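PDB 2C4E: nucleoside kinase from Methanococcus jannaschii, which catalyses the phosphorylation, with magnesium or manganese, of nucleosides, most actively inosine, guanosine and cytidine, to their monophosphates, with ATP as the best phosphate donor. Local coordinates for residues Ala210-Lys215 with Ser220-Lys225; Glu171-Ile176 with Glu191-Leu196; Thr131-Ile136 with Ala256-Tyr261; Ile8-His13 with Val50-Leu55. All coordinates share one frame; numbering follows the deposited sequence.

How the contacts relate
The four contacts illustrate how an alpha/beta fold is bound together by different chemistry in different layers. Contact 1 lies within the large sheet and is mostly backbone hydrogen bonding, joining two antiparallel strands beside the ATP site. Contacts 3 and 4 join neighbouring strands of that sheet, 131-136 and 7-11, to helices on the same side of it, wholly by side-chain packing. They touch each other, T131 OG1 meeting T9 OG1 at 2.7 Å, and contact 4 is buried while contact 3 is partly exposed. Contact 2 joins two helices in the opposite layer, with a buried leucine and alanine and an exposed leucine at the margin.

Contact 1 (Ala210-Lys215 with Ser220-Lys225); sequences ALIVTK and SVIYTK
L211 and Y223 form one of two hydrogen-bonded pairs along an antiparallel ladder whose short strand axes run at 167° to each other. L211 N donates to Y223 O at 3.0 Å, and Y223 N returns to L211 O at 2.8 Å, both bonds nearly straight. Two residues further on, V213 N reaches V221 O at 2.9 Å and V221 N reaches V213 O at 2.9 Å, rather more bent. I212 with I222 and T214 with S220 are the non-hydrogen-bonded pairs. This is a beta hairpin on the antiparallel side of the large ribokinase-fold sheet; the ATP-binding run starts at T214, at the end of the first strand, and continues through the connecting loop to G219.

Two faces result. On one, the isobutyl group of L211 and the ring of Y223 run alongside each other in the same direction, with CD2 of L211 3.9 Å from CD1 of Y223. CG2 of V213 meets the ring at its edge, while V221 CG2, from the same strand as the ring, sits over one ring face toward the rim. The other V221 methyl, CG1, stands between backbone N and carbonyl carbon (chi1 55°), which turns it across the ladder to V213 CB, 3.8 Å away. The extended chain of K215 comes over from beyond the strand, laying CE 4.0 Å from V221 CG1. On the opposite face I212, T214, S220 and I222 turn to helix 245-258, where S220 OG bonds Y249 OH. T214 OG1 is held by N186 OD1 and R250 NH2, the first an ATP-binding residue and the second probably a transition-state stabiliser.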
loop_
_atom_site.group_PDB
_atom_site.type_symbol
_atom_site.label_atom_id
_atom_site.label_comp_id
_atom_site.label_asym_id
_atom_site.label_seq_id
_atom_site.Cartn_x
_atom_site.Cartn_y
_atom_site.Cartn_z
ATOM N N ALA A 210 -22.991 5.843 30.563
ATOM C CA ALA A 210 -23.521 4.797 29.707
ATOM C C ALA A 210 -22.381 4.008 29.118
ATOM O O ALA A 210 -21.402 4.577 28.615
ATOM C CB ALA A 210 -24.379 5.366 28.595
ATOM N N LEU A 211 -22.509 2.685 29.216
ATOM C CA LEU A 211 -21.604 1.757 28.597
ATOM C C LEU A 211 -22.394 1.075 27.493
ATOM O O LEU A 211 -23.436 0.490 27.756
ATOM C CB LEU A 211 -21.171 0.700 29.628
ATOM C CG LEU A 211 -20.564 -0.585 29.080
ATOM C CD1 LEU A 211 -19.264 -0.268 28.371
ATOM C CD2 LEU A 211 -20.352 -1.594 30.214
ATOM N N ILE A 212 -21.897 1.157 26.271
ATOM C CA ILE A 212 -22.568 0.626 25.113
ATOM C C ILE A 212 -21.672 -0.444 24.516
ATOM O O ILE A 212 -20.562 -0.169 24.040
ATOM C CB ILE A 212 -22.849 1.720 24.075
ATOM C CG1 ILE A 212 -23.664 2.871 24.707
ATOM C CG2 ILE A 212 -23.576 1.088 22.880
ATOM C CD1 ILE A 212 -22.820 4.051 25.177
ATOM N N VAL A 213 -22.135 -1.676 24.599
ATOM C CA VAL A 213 -21.413 -2.806 24.056
ATOM C C VAL A 213 -22.093 -3.236 22.768
ATOM O O VAL A 213 -23.250 -3.654 22.766
ATOM C CB VAL A 213 -21.348 -3.982 25.056
ATOM C CG1 VAL A 213 -20.614 -5.163 24.442
ATOM C CG2 VAL A 213 -20.694 -3.543 26.366
ATOM N N THR A 214 -21.365 -3.112 21.675
ATOM C CA THR A 214 -21.880 -3.458 20.373
ATOM C C THR A 214 -21.423 -4.856 19.996
ATOM O O THR A 214 -20.279 -5.248 20.250
ATOM C CB THR A 214 -21.414 -2.408 19.346
ATOM O OG1 THR A 214 -19.994 -2.230 19.463
ATOM C CG2 THR A 214 -21.958 -1.050 19.690
ATOM N N LYS A 215 -22.349 -5.608 19.409
ATOM C CA LYS A 215 -22.148 -7.006 19.052
ATOM C C LYS A 215 -22.476 -7.244 17.568
ATOM O O LYS A 215 -22.758 -8.361 17.167
ATOM C CB LYS A 215 -23.020 -7.896 19.945
ATOM C CG LYS A 215 -22.976 -7.556 21.431
ATOM C CD LYS A 215 -23.981 -8.378 22.222
ATOM C CE LYS A 215 -23.944 -8.036 23.703
ATOM N NZ LYS A 215 -25.124 -8.580 24.428
ATOM N N SER A 220 -26.835 -4.667 20.090
ATOM C CA SER A 220 -26.025 -3.958 21.070
ATOM C C SER A 220 -26.781 -3.901 22.383
ATOM O O SER A 220 -27.951 -4.284 22.467
ATOM C CB SER A 220 -25.677 -2.552 20.562
ATOM O OG SER A 220 -26.850 -1.888 20.119
ATOM N N VAL A 221 -26.083 -3.516 23.432
ATOM C CA VAL A 221 -26.697 -3.346 24.740
ATOM C C VAL A 221 -26.179 -2.058 25.356
ATOM O O VAL A 221 -24.989 -1.761 25.282
ATOM C CB VAL A 221 -26.422 -4.545 25.677
ATOM C CG1 VAL A 221 -24.937 -4.807 25.803
ATOM C CG2 VAL A 221 -27.058 -4.334 27.056
ATOM N N ILE A 222 -27.093 -1.291 25.944
ATOM C CA ILE A 222 -26.757 -0.094 26.675
ATOM C C ILE A 222 -26.953 -0.339 28.164
ATOM O O ILE A 222 -28.035 -0.726 28.595
ATOM C CB ILE A 222 -27.678 1.061 26.233
ATOM C CG1 ILE A 222 -27.589 1.264 24.717
ATOM C CG2 ILE A 222 -27.319 2.322 27.006
ATOM C CD1 ILE A 222 -28.770 2.040 24.138
ATOM N N TYR A 223 -25.912 -0.100 28.952
ATOM C CA TYR A 223 -26.004 -0.223 30.401
ATOM C C TYR A 223 -25.912 1.144 31.018
ATOM O O TYR A 223 -24.998 1.896 30.707
ATOM C CB TYR A 223 -24.845 -1.054 30.956
ATOM C CG TYR A 223 -24.796 -2.462 30.458
ATOM C CD1 TYR A 223 -23.992 -2.821 29.382
ATOM C CD2 TYR A 223 -25.542 -3.452 31.080
ATOM C CE1 TYR A 223 -23.936 -4.137 28.943
ATOM C CE2 TYR A 223 -25.488 -4.757 30.651
ATOM C CZ TYR A 223 -24.692 -5.092 29.572
ATOM O OH TYR A 223 -24.650 -6.413 29.161
ATOM N N THR A 224 -26.864 1.474 31.878
ATOM C CA THR A 224 -26.751 2.632 32.760
ATOM C C THR A 224 -26.914 2.153 34.202
ATOM O O THR A 224 -27.138 0.969 34.448
ATOM C CB THR A 224 -27.819 3.669 32.424
ATOM O OG1 THR A 224 -29.121 3.131 32.698
ATOM C CG2 THR A 224 -27.854 3.957 30.926
ATOM N N LYS A 225 -26.807 3.067 35.159
ATOM C CA LYS A 225 -26.983 2.713 36.568
ATOM C C LYS A 225 -28.367 2.135 36.814
ATOM O O LYS A 225 -28.523 1.181 37.571
ATOM C CB LYS A 225 -26.757 3.939 37.457
ATOM C CG LYS A 225 -25.297 4.354 37.575
ATOM C CD LYS A 225 -25.120 5.488 38.574
ATOM C CE LYS A 225 -23.701 6.029 38.563
ATOM N NZ LYS A 225 -23.617 7.395 39.145
#

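Contact 2 (Glu171-Ile176 with Glu191-Leu196); sequences EMLLEI and ERASNL
L173 makes the whole of its side of this contact with a single methyl group. Its CD2 lies 4.0 Å from CB of A193 and 4.2 Å from CD2 of L196, facing two groups that are three residues apart on the second helix. The leucine reaches across because CG is anti to the backbone N (chi1 -171°), carrying the isobutyl group outward from its helix. A193 offers little more than its methyl, and L196 extends one branch from the margin. The meeting is therefore purely apolar, and the CA atoms of L173 and A193 stay 8.2 Å apart.

Regular backbone bonding sets these side chains in place. E175 N bonds E171 O at 3.0 Å around L173, while L196 N bonds R192 O at 3.0 Å, fixing the turn that brings A193 and L196 to the same side. Beyond them, S194 OG bonds both F190 O, one turn back, and Y204 OH.

Helix 170-178, between parallel strands 156-159 and 182-186, and helix 187-197, between 182-186 and 210-214, belong to two successive beta-alpha-beta units, consistent with the ribokinase fold, and here they pack in one layer over the large sheet. The first also rests on helix 141-151, with I176 against L145 and A148 and a salt bridge from E175 to K149. The second covers strand 210-214, where F190 meets L211 and V213.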
loop_
_atom_site.group_PDB
_atom_site.type_symbol
_atom_site.label_atom_id
_atom_site.label_comp_id
_atom_site.label_asym_id
_atom_site.label_seq_id
_atom_site.Cartn_x
_atom_site.Cartn_y
_atom_site.Cartn_z
ATOM N N GLU A 171 -3.637 1.260 33.892
ATOM C CA GLU A 171 -3.698 2.576 34.551
ATOM C C GLU A 171 -4.236 3.681 33.641
ATOM O O GLU A 171 -5.062 4.516 34.047
ATOM C CB GLU A 171 -2.301 2.944 35.079
ATOM C CG GLU A 171 -1.818 2.079 36.244
ATOM C CD GLU A 171 -1.223 0.732 35.830
ATOM O OE1 GLU A 171 -0.690 0.607 34.706
ATOM O OE2 GLU A 171 -1.284 -0.215 36.646
ATOM N N MET A 172 -3.764 3.682 32.404
ATOM C CA MET A 172 -4.181 4.662 31.431
ATOM C C MET A 172 -5.626 4.453 30.980
ATOM O O MET A 172 -6.352 5.407 30.711
ATOM C CB MET A 172 -3.283 4.581 30.215
ATOM C CG MET A 172 -3.501 5.731 29.272
ATOM S SD MET A 172 -2.495 5.558 27.823
ATOM C CE MET A 172 -2.852 7.122 26.993
ATOM N N LEU A 173 -6.029 3.201 30.849
ATOM C CA LEU A 173 -7.408 2.899 30.478
ATOM C C LEU A 173 -8.369 3.324 31.571
ATOM O O LEU A 173 -9.436 3.868 31.284
ATOM C CB LEU A 173 -7.581 1.402 30.179
ATOM C CG LEU A 173 -8.927 0.997 29.581
ATOM C CD1 LEU A 173 -9.190 1.767 28.286
ATOM C CD2 LEU A 173 -8.965 -0.525 29.352
ATOM N N LEU A 174 -7.985 3.093 32.819
ATOM C CA LEU A 174 -8.802 3.487 33.948
ATOM C C LEU A 174 -8.922 5.005 33.925
ATOM O O LEU A 174 -10.008 5.539 34.071
ATOM C CB LEU A 174 -8.178 3.013 35.260
ATOM C CG LEU A 174 -8.945 3.315 36.541
ATOM C CD1 LEU A 174 -10.332 2.683 36.512
ATOM C CD2 LEU A 174 -8.137 2.805 37.751
ATOM N N GLU A 175 -7.818 5.687 33.659
ATOM C CA GLU A 175 -7.830 7.162 33.650
ATOM C C GLU A 175 -8.743 7.758 32.581
ATOM O O GLU A 175 -9.502 8.665 32.870
ATOM C CB GLU A 175 -6.411 7.717 33.508
ATOM C CG GLU A 175 -6.323 9.223 33.689
ATOM C CD GLU A 175 -6.554 9.702 35.118
ATOM O OE1 GLU A 175 -6.767 8.871 36.037
ATOM O OE2 GLU A 175 -6.506 10.932 35.320
ATOM N N ILE A 176 -8.694 7.263 31.348
ATOM C CA ILE A 176 -9.552 7.834 30.321
ATOM C C ILE A 176 -11.027 7.493 30.576
ATOM O O ILE A 176 -11.904 8.319 30.343
ATOM C CB ILE A 176 -9.072 7.434 28.904
ATOM C CG1 ILE A 176 -9.720 8.328 27.852
ATOM C CG2 ILE A 176 -9.348 5.947 28.603
ATOM C CD1 ILE A 176 -8.960 8.368 26.555
ATOM N N GLU A 191 -14.549 -7.519 26.634
ATOM C CA GLU A 191 -14.094 -8.644 27.437
ATOM C C GLU A 191 -12.621 -8.396 27.781
ATOM O O GLU A 191 -12.194 -8.669 28.896
ATOM C CB GLU A 191 -14.376 -10.023 26.757
ATOM C CG GLU A 191 -15.890 -10.324 26.655
ATOM C CD GLU A 191 -16.280 -11.668 25.991
ATOM O OE1 GLU A 191 -15.436 -12.369 25.388
ATOM O OE2 GLU A 191 -17.481 -12.048 26.066
ATOM N N ARG A 192 -11.855 -7.841 26.841
ATOM C CA ARG A 192 -10.416 -7.671 27.052
ATOM C C ARG A 192 -10.160 -6.583 28.078
ATOM O O ARG A 192 -9.313 -6.736 28.965
ATOM C CB ARG A 192 -9.711 -7.338 25.736
ATOM C CG ARG A 192 -8.296 -6.772 25.880
ATOM C CD ARG A 192 -7.339 -7.206 24.778
ATOM N NE ARG A 192 -5.983 -6.712 25.011
ATOM C CZ ARG A 192 -4.940 -6.954 24.223
ATOM N NH1 ARG A 192 -5.070 -7.699 23.128
ATOM N NH2 ARG A 192 -3.752 -6.448 24.531
ATOM N N ALA A 193 -10.907 -5.492 27.940
ATOM C CA ALA A 193 -10.822 -4.354 28.841
ATOM C C ALA A 193 -11.238 -4.776 30.244
ATOM O O ALA A 193 -10.597 -4.382 31.215
ATOM C CB ALA A 193 -11.695 -3.206 28.363
ATOM N N SER A 194 -12.283 -5.597 30.337
ATOM C CA SER A 194 -12.831 -6.006 31.633
ATOM C C SER A 194 -11.871 -6.927 32.360
ATOM O O SER A 194 -11.696 -6.827 33.577
ATOM C CB SER A 194 -14.197 -6.670 31.459
ATOM O OG SER A 194 -15.126 -5.782 30.847
ATOM N N ASN A 195 -11.236 -7.829 31.611
ATOM C CA ASN A 195 -10.210 -8.707 32.170
ATOM C C ASN A 195 -9.005 -7.884 32.638
ATOM O O ASN A 195 -8.477 -8.101 33.726
ATOM C CB ASN A 195 -9.804 -9.773 31.128
ATOM C CG ASN A 195 -8.835 -10.814 31.681
ATOM O OD1 ASN A 195 -7.718 -10.963 31.178
ATOM N ND2 ASN A 195 -9.267 -11.562 32.688
ATOM N N LEU A 196 -8.596 -6.899 31.844
ATOM C CA LEU A 196 -7.459 -6.057 32.216
ATOM C C LEU A 196 -7.736 -5.234 33.481
ATOM O O LEU A 196 -6.881 -5.147 34.367
ATOM C CB LEU A 196 -7.062 -5.148 31.058
ATOM C CG LEU A 196 -5.875 -4.202 31.287
ATOM C CD1 LEU A 196 -4.572 -4.960 31.477
ATOM C CD2 LEU A 196 -5.775 -3.212 30.130
#

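Contact 3 (Thr131-Ile136 with Ala256-Tyr261); sequences TEIVHI and AYVKGY
E132, at a corner of the chain, sends its carboxylate across V258. CG stands beside the backbone N (chi1 -81°) and the rest of the chain is extended, which carries OE1 to 3.6 Å from V258 CG1. The carboxylate oxygen here meets methyl groups, so this is van der Waals contact and no polar bond. The residue's backbone is meanwhile tied to L156 on the neighbouring strand.

I133 follows and reaches deeper. Its side chain and that of V258 run antiparallel past one another, bringing CD1 of I133 to 3.7 Å from CG2 of V258. Of the two valine methyls, CG1 is the nearer to the carboxylate, while CG2 takes the isoleucine and also lies near OE1 of E132. The same terminal methyl of I133 approaches Y257 obliquely, lying 4.0 Å from its CD2. F182, of strand 182-186, meets the tyrosine ring edge-to-face. Further along, H135 ND1 bonds S158 OG on the adjoining strand.

G260, the first residue to leave helical backbone angles, has positive phi (95°) and closes a Schellman motif, in which Y261 N returns to A256 O at 3.2 Å and G260 N to Y257 O at 2.9 Å. K259, facing away, bonds L55 O and makes a cation-pi contact with W290.

A helix laid against a central parallel strand is characteristic of the Rossmann-like core of the ribokinase fold. Near its other end this helix carries R250 and D247, the latter probably the proton acceptor and the last residue of the family's GAGD signature.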
loop_
_atom_site.group_PDB
_atom_site.type_symbol
_atom_site.label_atom_id
_atom_site.label_comp_id
_atom_site.label_asym_id
_atom_site.label_seq_id
_atom_site.Cartn_x
_atom_site.Cartn_y
_atom_site.Cartn_z
ATOM N N THR A 131 -18.414 22.341 22.073
ATOM C CA THR A 131 -19.465 21.453 21.602
ATOM C C THR A 131 -20.155 20.691 22.734
ATOM O O THR A 131 -19.629 20.566 23.826
ATOM C CB THR A 131 -18.858 20.444 20.612
ATOM O OG1 THR A 131 -17.628 19.921 21.143
ATOM C CG2 THR A 131 -18.474 21.145 19.316
ATOM N N GLU A 132 -21.346 20.171 22.459
ATOM C CA GLU A 132 -22.068 19.383 23.454
ATOM C C GLU A 132 -21.373 18.067 23.759
ATOM O O GLU A 132 -21.405 17.623 24.891
ATOM C CB GLU A 132 -23.494 19.110 23.002
ATOM C CG GLU A 132 -24.387 20.307 23.283
ATOM C CD GLU A 132 -25.775 20.203 22.718
ATOM O OE1 GLU A 132 -26.249 19.075 22.463
ATOM O OE2 GLU A 132 -26.395 21.281 22.567
ATOM N N ILE A 133 -20.812 17.444 22.729
ATOM C CA ILE A 133 -20.107 16.160 22.859
ATOM C C ILE A 133 -18.769 16.226 22.166
ATOM O O ILE A 133 -18.661 16.760 21.068
ATOM C CB ILE A 133 -20.914 14.989 22.257
ATOM C CG1 ILE A 133 -22.299 14.926 22.890
ATOM C CG2 ILE A 133 -20.133 13.686 22.441
ATOM C CD1 ILE A 133 -23.146 13.772 22.391
ATOM N N VAL A 134 -17.743 15.723 22.834
ATOM C CA VAL A 134 -16.451 15.487 22.230
ATOM C C VAL A 134 -16.315 13.971 22.125
ATOM O O VAL A 134 -16.245 13.269 23.145
ATOM C CB VAL A 134 -15.325 16.091 23.097
ATOM C CG1 VAL A 134 -13.978 15.676 22.591
ATOM C CG2 VAL A 134 -15.466 17.615 23.133
ATOM N N HIS A 135 -16.285 13.465 20.896
ATOM C CA HIS A 135 -16.154 12.041 20.653
ATOM C C HIS A 135 -14.728 11.733 20.234
ATOM O O HIS A 135 -14.219 12.320 19.275
ATOM C CB HIS A 135 -17.117 11.572 19.572
ATOM C CG HIS A 135 -16.941 10.135 19.225
ATOM N ND1 HIS A 135 -17.269 9.117 20.090
ATOM C CD2 HIS A 135 -16.426 9.544 18.120
ATOM C CE1 HIS A 135 -16.949 7.961 19.539
ATOM N NE2 HIS A 135 -16.461 8.190 18.333
ATOM N N ILE A 136 -14.119 10.808 20.969
ATOM C CA ILE A 136 -12.715 10.466 20.877
ATOM C C ILE A 136 -12.621 9.068 20.302
ATOM O O ILE A 136 -12.935 8.085 20.960
ATOM C CB ILE A 136 -12.061 10.523 22.249
ATOM C CG1 ILE A 136 -12.149 11.954 22.766
ATOM C CG2 ILE A 136 -10.593 10.060 22.137
ATOM C CD1 ILE A 136 -11.740 12.138 24.222
ATOM N N ALA A 256 -28.502 11.222 17.654
ATOM C CA ALA A 256 -29.774 11.078 18.344
ATOM C C ALA A 256 -29.698 11.680 19.727
ATOM O O ALA A 256 -30.639 12.330 20.187
ATOM C CB ALA A 256 -30.163 9.633 18.427
ATOM N N TYR A 257 -28.567 11.501 20.400
ATOM C CA TYR A 257 -28.438 12.063 21.725
ATOM C C TYR A 257 -28.524 13.586 21.698
ATOM O O TYR A 257 -29.285 14.190 22.488
ATOM C CB TYR A 257 -27.162 11.586 22.422
ATOM C CG TYR A 257 -27.163 12.008 23.854
ATOM C CD1 TYR A 257 -27.772 11.222 24.813
ATOM C CD2 TYR A 257 -26.611 13.221 24.246
ATOM C CE1 TYR A 257 -27.807 11.616 26.147
ATOM C CE2 TYR A 257 -26.631 13.614 25.564
ATOM C CZ TYR A 257 -27.237 12.811 26.508
ATOM O OH TYR A 257 -27.270 13.204 27.833
ATOM N N VAL A 258 -27.779 14.214 20.791
ATOM C CA VAL A 258 -27.792 15.670 20.642
ATOM C C VAL A 258 -29.170 16.153 20.237
ATOM O O VAL A 258 -29.618 17.252 20.649
ATOM C CB VAL A 258 -26.694 16.149 19.646
ATOM C CG1 VAL A 258 -26.872 17.633 19.250
ATOM C CG2 VAL A 258 -25.334 15.910 20.272
ATOM N N LYS A 259 -29.872 15.333 19.455
ATOM C CA LYS A 259 -31.228 15.667 19.020
ATOM C C LYS A 259 -32.272 15.459 20.132
ATOM O O LYS A 259 -33.443 15.793 19.951
ATOM C CB LYS A 259 -31.605 14.874 17.775
ATOM C CG LYS A 259 -30.940 15.386 16.510
ATOM C CD LYS A 259 -31.248 14.522 15.304
ATOM C CE LYS A 259 -30.588 15.090 14.056
ATOM N NZ LYS A 259 -31.461 15.070 12.859
ATOM N N GLY A 260 -31.857 14.899 21.266
ATOM C CA GLY A 260 -32.649 14.936 22.490
ATOM C C GLY A 260 -33.525 13.728 22.746
ATOM O O GLY A 260 -34.508 13.803 23.484
ATOM N N TYR A 261 -33.156 12.595 22.166
ATOM C CA TYR A 261 -33.902 11.363 22.365
ATOM C C TYR A 261 -33.330 10.572 23.541
ATOM O O TYR A 261 -32.191 10.789 23.951
ATOM C CB TYR A 261 -33.846 10.515 21.093
ATOM C CG TYR A 261 -34.464 11.198 19.903
ATOM C CD1 TYR A 261 -33.674 11.755 18.900
ATOM C CD2 TYR A 261 -35.841 11.286 19.774
ATOM C CE1 TYR A 261 -34.242 12.398 17.814
ATOM C CE2 TYR A 261 -36.422 11.922 18.681
ATOM C CZ TYR A 261 -35.607 12.475 17.705
ATOM O OH TYR A 261 -36.156 13.085 16.601
#

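Contact 4 (Ile8-His13 with Val50-Leu55); sequences ITCVGH and VGIKKL
I52 is the sole helix residue to press on the strand here, and its terminal methyl does most of the work. The hydrocarbon contacts come from I8, which meets it with both branches: CG2 of I8 is 3.8 Å from CD1 of I52, and CD1 of I8 is 3.9 Å from that same methyl. CD1 of I8 also lies 4.0 Å from CG2 of I52, the two side chains meeting at a slant. With CG1 beside its backbone N (chi1 -73°) and CD1 continuing outward in a trans arrangement, I52 reaches from the helix to the strand.

Sulfur supplies the other contact. SG of C10 lies 3.7 Å from CD1 of I52, two residues along from I8 on the same strand face, so the methyl is received between the isoleucine and the thiol. The intervening T9 points away, and its OG1 bonds E60 OE2.

Backbone hydrogen bonds hold each partner in shape without joining them. K54 N bonds V50 O at 2.9 Å and L55 N bonds G51 O at 3.1 Å, completing the last turn of the helix. The strand is bonded on both edges, I8 and C10 to 58-62 and T9 to 131-136.

All three touching residues are buried. Helix 44-54 lies in the connection from strand 7-11 to its parallel neighbour 58-62, a beta-alpha-beta crossover interrupted by strands 15-21 and 33-42 of the smaller sheet. Helix 245-258 packs beside it, placing L254 and V258 on I8 and S255 on I52.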
loop_
_atom_site.group_PDB
_atom_site.type_symbol
_atom_site.label_atom_id
_atom_site.label_comp_id
_atom_site.label_asym_id
_atom_site.label_seq_id
_atom_site.Cartn_x
_atom_site.Cartn_y
_atom_site.Cartn_z
ATOM N N ILE A 8 -21.041 18.339 17.664
ATOM C CA ILE A 8 -20.189 17.270 18.134
ATOM C C ILE A 8 -18.817 17.455 17.522
ATOM O O ILE A 8 -18.705 17.691 16.326
ATOM C CB ILE A 8 -20.758 15.901 17.707
ATOM C CG1 ILE A 8 -22.160 15.722 18.298
ATOM C CG2 ILE A 8 -19.819 14.775 18.157
ATOM C CD1 ILE A 8 -22.871 14.464 17.853
ATOM N N THR A 9 -17.790 17.355 18.357
ATOM C CA THR A 9 -16.402 17.333 17.933
ATOM C C THR A 9 -15.959 15.883 17.846
ATOM O O THR A 9 -16.201 15.114 18.765
ATOM C CB THR A 9 -15.520 18.032 18.977
ATOM O OG1 THR A 9 -15.937 19.398 19.156
ATOM C CG2 THR A 9 -14.078 18.111 18.482
ATOM N N CYS A 10 -15.380 15.489 16.719
ATOM C CA CYS A 10 -14.786 14.172 16.567
ATOM C C CYS A 10 -13.286 14.308 16.482
ATOM O O CYS A 10 -12.790 15.062 15.657
ATOM C CB CYS A 10 -15.272 13.506 15.294
ATOM S SG CYS A 10 -17.042 13.170 15.335
ATOM N N VAL A 11 -12.585 13.577 17.341
ATOM C CA VAL A 11 -11.148 13.650 17.470
ATOM C C VAL A 11 -10.581 12.299 17.055
ATOM O O VAL A 11 -11.055 11.235 17.473
ATOM C CB VAL A 11 -10.727 13.935 18.937
ATOM C CG1 VAL A 11 -9.221 13.906 19.085
ATOM C CG2 VAL A 11 -11.299 15.264 19.420
ATOM N N GLY A 12 -9.579 12.335 16.203
ATOM C CA GLY A 12 -8.880 11.127 15.826
ATOM C C GLY A 12 -8.600 11.080 14.339
ATOM O O GLY A 12 -8.552 12.102 13.656
ATOM N N HIS A 13 -8.447 9.873 13.838
ATOM C CA HIS A 13 -7.988 9.676 12.471
ATOM C C HIS A 13 -8.942 10.181 11.403
ATOM O O HIS A 13 -10.130 9.869 11.411
ATOM C CB HIS A 13 -7.726 8.199 12.233
ATOM C CG HIS A 13 -6.526 7.683 12.957
ATOM N ND1 HIS A 13 -5.333 8.374 13.008
ATOM C CD2 HIS A 13 -6.325 6.532 13.637
ATOM C CE1 HIS A 13 -4.455 7.675 13.707
ATOM N NE2 HIS A 13 -5.033 6.555 14.102
ATOM N N VAL A 50 -18.633 12.679 9.485
ATOM C CA VAL A 50 -19.423 12.707 8.260
ATOM C C VAL A 50 -20.796 12.079 8.481
ATOM O O VAL A 50 -21.790 12.622 8.021
ATOM C CB VAL A 50 -18.664 12.049 7.078
ATOM C CG1 VAL A 50 -19.560 11.942 5.831
ATOM C CG2 VAL A 50 -17.434 12.845 6.740
ATOM N N GLY A 51 -20.860 10.956 9.194
ATOM C CA GLY A 51 -22.140 10.338 9.533
ATOM C C GLY A 51 -23.033 11.247 10.358
ATOM O O GLY A 51 -24.248 11.315 10.148
ATOM N N ILE A 52 -22.430 11.953 11.305
ATOM C CA ILE A 52 -23.162 12.892 12.160
ATOM C C ILE A 52 -23.752 13.997 11.299
ATOM O O ILE A 52 -24.934 14.326 11.412
ATOM C CB ILE A 52 -22.238 13.460 13.253
ATOM C CG1 ILE A 52 -21.955 12.372 14.302
ATOM C CG2 ILE A 52 -22.861 14.687 13.896
ATOM C CD1 ILE A 52 -20.743 12.669 15.160
ATOM N N LYS A 53 -22.939 14.537 10.399
ATOM C CA LYS A 53 -23.367 15.648 9.550
ATOM C C LYS A 53 -24.484 15.217 8.616
ATOM O O LYS A 53 -25.422 15.962 8.399
ATOM C CB LYS A 53 -22.196 16.216 8.757
ATOM C CG LYS A 53 -22.530 17.493 7.985
ATOM C CD LYS A 53 -22.833 18.684 8.921
ATOM C CE LYS A 53 -23.078 19.951 8.135
ATOM N NZ LYS A 53 -23.045 21.188 8.977
ATOM N N LYS A 54 -24.372 14.006 8.080
ATOM C CA LYS A 54 -25.389 13.453 7.189
ATOM C C LYS A 54 -26.732 13.311 7.901
ATOM O O LYS A 54 -27.772 13.451 7.268
ATOM C CB LYS A 54 -24.934 12.098 6.633
ATOM C CG LYS A 54 -24.068 12.209 5.373
ATOM C CD LYS A 54 -24.916 12.681 4.164
ATOM C CE LYS A 54 -25.041 11.642 3.033
ATOM N NZ LYS A 54 -26.466 11.384 2.675
ATOM N N LEU A 55 -26.688 13.033 9.207
ATOM C CA LEU A 55 -27.891 12.957 10.054
ATOM C C LEU A 55 -28.430 14.323 10.508
ATOM O O LEU A 55 -29.369 14.388 11.293
ATOM C CB LEU A 55 -27.629 12.071 11.274
ATOM C CG LEU A 55 -27.369 10.606 10.924
ATOM C CD1 LEU A 55 -26.836 9.856 12.127
ATOM C CD2 LEU A 55 -28.610 9.951 10.356
#